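Local coordinates for protein putative endo-1,4-beta-xylanase (Bacteroides thetaiotaomicron VPI-5482, PDB 5MSX) that probably hydrolyses O-glycosidic bonds, as a family 43 glycoside hydrolase with arabinofuranosidase character linked to the breakdown of plant pectin, at residues E156-D161 with P202-R207. Sequence-based numbering, arbitrary orientation.
Sequences EIFVDD and PIFFKR. With EDO (1,2-ethanediol), chain X.
Phe204 turns a ring edge onto the face of Phe158 in a T-shaped pair, centroids 4.7 Å apart and planes at 65°. Its CE1 stands over the centre of the Phe158 ring, a close fit that flat, apolar side chains suit. Phe168 stacks on Phe204 in turn.

Beside this pair a side chain reaches across to the backbone. Glu156 is long enough to cross the gap: with CG anti to its backbone N (chi1 169°) and a bend at chi2, its OE2 accepts the backbone N-H of Phe204 at 2.9 Å, nearly straight at 169°, met on the anti side and somewhat out of the carboxylate plane.

At the C-terminal end of the two segments, lysine's long apolar chain lets Lys206 CB pack on Phe158 CZ at 3.8 Å while NZ reaches two acidic side chains, whose charges it probably helps balance: 2.9 Å from Asp160 OD1, on its syn lone pair, and 2.7 Å from Asp161 OD2, on the anti side, tilted out of the plane. Asp160 OD1 also accepts from Asp161 N, while its OD2 bonds to Tyr211 OH, which fixes the carboxylate's rotation.

Strands 156-159 and 203-207 run nearly parallel, their axes coming within 7.0 Å, each the first strand of a four-stranded antiparallel sheet. Such packing between innermost strands of successive blades is characteristic of family 43's five-bladed beta-propeller, with Pro202 beside Glu200, the predicted proton donor, and Asp154, predicted to modulate its pKa.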
ATOM      1  N   GLU C 156     -13.589   5.314  12.725  1.00 16.50           N
ATOM      2  CA  GLU C 156     -13.684   6.357  11.691  1.00 17.23           C
ATOM      3  C   GLU C 156     -12.259   6.589  11.142  1.00 17.32           C
ATOM      4  O   GLU C 156     -11.317   6.814  11.923  1.00 15.98           O
ATOM      5  CB  GLU C 156     -14.247   7.618  12.353  1.00 17.16           C
ATOM      6  CG  GLU C 156     -14.206   8.916  11.569  1.00 17.77           C
ATOM      7  CD  GLU C 156     -15.287   9.012  10.493  1.00 18.03           C
ATOM      8  OE1 GLU C 156     -15.872   7.941  10.155  1.00 16.99           O
ATOM      9  OE2 GLU C 156     -15.517  10.165   9.988  1.00 16.43           O
ATOM     10  N   ILE C 157     -12.111   6.533   9.811  1.00 18.11           N
ATOM     11  CA  ILE C 157     -10.797   6.648   9.155  1.00 19.23           C
ATOM     12  C   ILE C 157     -10.617   8.005   8.477  1.00 19.23           C
ATOM     13  O   ILE C 157     -11.555   8.524   7.862  1.00 19.59           O
ATOM     14  CB  ILE C 157     -10.616   5.510   8.140  1.00 20.83           C
ATOM     15  CG1 ILE C 157     -10.892   4.146   8.798  1.00 22.46           C
ATOM     16  CG2 ILE C 157      -9.217   5.489   7.520  1.00 21.52           C
ATOM     17  CD1 ILE C 157      -9.894   3.695   9.851  1.00 23.78           C
ATOM     18  N   PHE C 158      -9.437   8.601   8.626  1.00 18.91           N
ATOM     19  CA  PHE C 158      -9.078   9.802   7.879  1.00 18.64           C
ATOM     20  C   PHE C 158      -7.712   9.636   7.184  1.00 19.53           C
ATOM     21  O   PHE C 158      -6.747   9.187   7.815  1.00 18.57           O
ATOM     22  CB  PHE C 158      -9.023  10.999   8.798  1.00 18.03           C
ATOM     23  CG  PHE C 158      -8.601  12.269   8.104  1.00 17.68           C
ATOM     24  CD1 PHE C 158      -9.446  12.877   7.162  1.00 16.28           C
ATOM     25  CD2 PHE C 158      -7.359  12.854   8.372  1.00 17.45           C
ATOM     26  CE1 PHE C 158      -9.061  14.052   6.527  1.00 16.57           C
ATOM     27  CE2 PHE C 158      -6.960  14.029   7.726  1.00 16.62           C
ATOM     28  CZ  PHE C 158      -7.813  14.624   6.801  1.00 16.54           C
ATOM     29  N   VAL C 159      -7.615  10.010   5.906  1.00 20.19           N
ATOM     30  CA  VAL C 159      -6.283  10.048   5.207  1.00 20.12           C
ATOM     31  C   VAL C 159      -5.975  11.497   4.852  1.00 20.20           C
ATOM     32  O   VAL C 159      -6.735  12.125   4.123  1.00 19.68           O
ATOM     33  CB  VAL C 159      -6.256   9.177   3.934  1.00 20.46           C
ATOM     34  CG1 VAL C 159      -4.851   9.122   3.331  1.00 19.94           C
ATOM     35  CG2 VAL C 159      -6.754   7.763   4.241  1.00 19.98           C
ATOM     36  N   ASP C 160      -4.883  12.041   5.374  1.00 19.35           N
ATOM     37  CA  ASP C 160      -4.586  13.457   5.175  1.00 21.25           C
ATOM     38  C   ASP C 160      -3.943  13.659   3.780  1.00 23.19           C
ATOM     39  O   ASP C 160      -3.616  12.673   3.080  1.00 23.87           O
ATOM     40  CB  ASP C 160      -3.701  13.987   6.331  1.00 20.97           C
ATOM     41  CG  ASP C 160      -3.884  15.469   6.616  1.00 20.65           C
ATOM     42  OD1 ASP C 160      -4.560  16.198   5.845  1.00 19.52           O
ATOM     43  OD2 ASP C 160      -3.344  15.917   7.662  1.00 22.01           O
ATOM     44  N   ASP C 161      -3.808  14.927   3.371  1.00 24.78           N
ATOM     45  CA  ASP C 161      -3.287  15.299   2.041  1.00 27.66           C
ATOM     46  C   ASP C 161      -1.871  14.729   1.777  1.00 26.65           C
ATOM     47  O   ASP C 161      -1.547  14.389   0.643  1.00 25.68           O
ATOM     48  CB  ASP C 161      -3.309  16.828   1.835  1.00 29.98           C
ATOM     49  CG  ASP C 161      -4.740  17.406   1.782  1.00 34.17           C
ATOM     50  OD1 ASP C 161      -5.533  17.011   0.894  1.00 39.49           O
ATOM     51  OD2 ASP C 161      -5.088  18.275   2.617  1.00 37.63           O
ATOM     52  N   PRO C 202     -17.530   8.842  16.517  1.00 13.62           N
ATOM     53  CA  PRO C 202     -16.740   9.975  15.972  1.00 13.85           C
ATOM     54  C   PRO C 202     -16.923  10.168  14.453  1.00 12.96           C
ATOM     55  O   PRO C 202     -17.088   9.220  13.727  1.00 12.36           O
ATOM     56  CB  PRO C 202     -15.293   9.590  16.299  1.00 13.47           C
ATOM     57  CG  PRO C 202     -15.318   8.112  16.543  1.00 13.47           C
ATOM     58  CD  PRO C 202     -16.669   7.792  17.102  1.00 13.58           C
ATOM     59  N   ILE C 203     -16.939  11.412  14.033  1.00 13.33           N
ATOM     60  CA  ILE C 203     -16.936  11.813  12.645  1.00 13.78           C
ATOM     61  C   ILE C 203     -15.774  12.748  12.526  1.00 14.01           C
ATOM     62  O   ILE C 203     -15.624  13.608  13.372  1.00 14.04           O
ATOM     63  CB  ILE C 203     -18.250  12.576  12.270  1.00 14.47           C
ATOM     64  CG1 ILE C 203     -19.457  11.619  12.378  1.00 14.60           C
ATOM     65  CG2 ILE C 203     -18.142  13.283  10.901  1.00 13.78           C
ATOM     66  CD1 ILE C 203     -20.817  12.350  12.288  1.00 14.61           C
ATOM     67  N   PHE C 204     -14.947  12.565  11.500  1.00 14.32           N
ATOM     68  CA  PHE C 204     -13.799  13.443  11.258  1.00 14.92           C
ATOM     69  C   PHE C 204     -13.711  13.778   9.780  1.00 15.27           C
ATOM     70  O   PHE C 204     -13.846  12.892   8.903  1.00 14.09           O
ATOM     71  CB  PHE C 204     -12.490  12.789  11.716  1.00 14.92           C
ATOM     72  CG  PHE C 204     -11.314  13.710  11.655  1.00 16.41           C
ATOM     73  CD1 PHE C 204     -10.580  13.841  10.479  1.00 17.10           C
ATOM     74  CD2 PHE C 204     -10.945  14.469  12.765  1.00 16.11           C
ATOM     75  CE1 PHE C 204      -9.497  14.704  10.409  1.00 16.97           C
ATOM     76  CE2 PHE C 204      -9.878  15.336  12.699  1.00 17.49           C
ATOM     77  CZ  PHE C 204      -9.139  15.451  11.512  1.00 17.44           C
ATOM     78  N   PHE C 205     -13.481  15.059   9.504  1.00 15.99           N
ATOM     79  CA  PHE C 205     -13.235  15.522   8.145  1.00 15.61           C
ATOM     80  C   PHE C 205     -12.443  16.835   8.126  1.00 16.60           C
ATOM     81  O   PHE C 205     -12.350  17.565   9.137  1.00 16.01           O
ATOM     82  CB  PHE C 205     -14.528  15.652   7.344  1.00 15.57           C
ATOM     83  CG  PHE C 205     -15.448  16.706   7.858  1.00 16.09           C
ATOM     84  CD1 PHE C 205     -16.353  16.413   8.873  1.00 15.92           C
ATOM     85  CD2 PHE C 205     -15.413  18.006   7.348  1.00 15.63           C
ATOM     86  CE1 PHE C 205     -17.207  17.410   9.360  1.00 16.54           C
ATOM     87  CE2 PHE C 205     -16.247  18.996   7.871  1.00 15.30           C
ATOM     88  CZ  PHE C 205     -17.126  18.695   8.875  1.00 15.56           C
ATOM     89  N   LYS C 206     -11.889  17.120   6.950  1.00 17.06           N
ATOM     90  CA  LYS C 206     -11.086  18.298   6.715  1.00 18.57           C
ATOM     91  C   LYS C 206     -11.781  19.148   5.646  1.00 19.40           C
ATOM     92  O   LYS C 206     -12.115  18.632   4.596  1.00 20.25           O
ATOM     93  CB  LYS C 206      -9.703  17.906   6.214  1.00 18.27           C
ATOM     94  CG  LYS C 206      -8.731  19.076   6.076  1.00 19.98           C
ATOM     95  CD  LYS C 206      -7.404  18.622   5.482  1.00 20.52           C
ATOM     96  CE  LYS C 206      -6.283  19.627   5.739  1.00 20.37           C
ATOM     97  NZ  LYS C 206      -5.046  18.993   5.230  1.00 20.92           N
ATOM     98  N   ARG C 207     -11.958  20.443   5.902  1.00 19.33           N
ATOM     99  CA  ARG C 207     -12.512  21.354   4.906  1.00 20.47           C
ATOM    100  C   ARG C 207     -11.768  22.694   4.916  1.00 20.43           C
ATOM    101  O   ARG C 207     -11.695  23.350   5.963  1.00 18.24           O
ATOM    102  CB  ARG C 207     -13.998  21.588   5.169  1.00 21.40           C
ATOM    103  CG  ARG C 207     -14.641  22.661   4.276  1.00 21.12           C
ATOM    104  CD  ARG C 207     -16.113  22.791   4.574  1.00 20.96           C
ATOM    105  NE  ARG C 207     -16.818  23.793   3.763  1.00 20.77           N
ATOM    106  CZ  ARG C 207     -16.815  25.107   4.005  1.00 22.10           C
ATOM    107  NH1 ARG C 207     -16.096  25.654   4.992  1.00 20.57           N
ATOM    108  NH2 ARG C 207     -17.539  25.898   3.231  1.00 21.33           N
TER
HETATM  109  C1  EDO X 506      -8.643  15.687   2.945  1.00 48.30           C
HETATM  110  O1  EDO X 506     -10.065  15.621   3.117  1.00 49.21           O
HETATM  111  C2  EDO X 506      -8.204  14.403   2.262  1.00 49.60           C
HETATM  112  O2  EDO X 506      -6.777  14.305   2.253  1.00 48.57           O
HETATM  113  O   HOH W   1     -12.272  11.326   7.769  1.00 23.67           O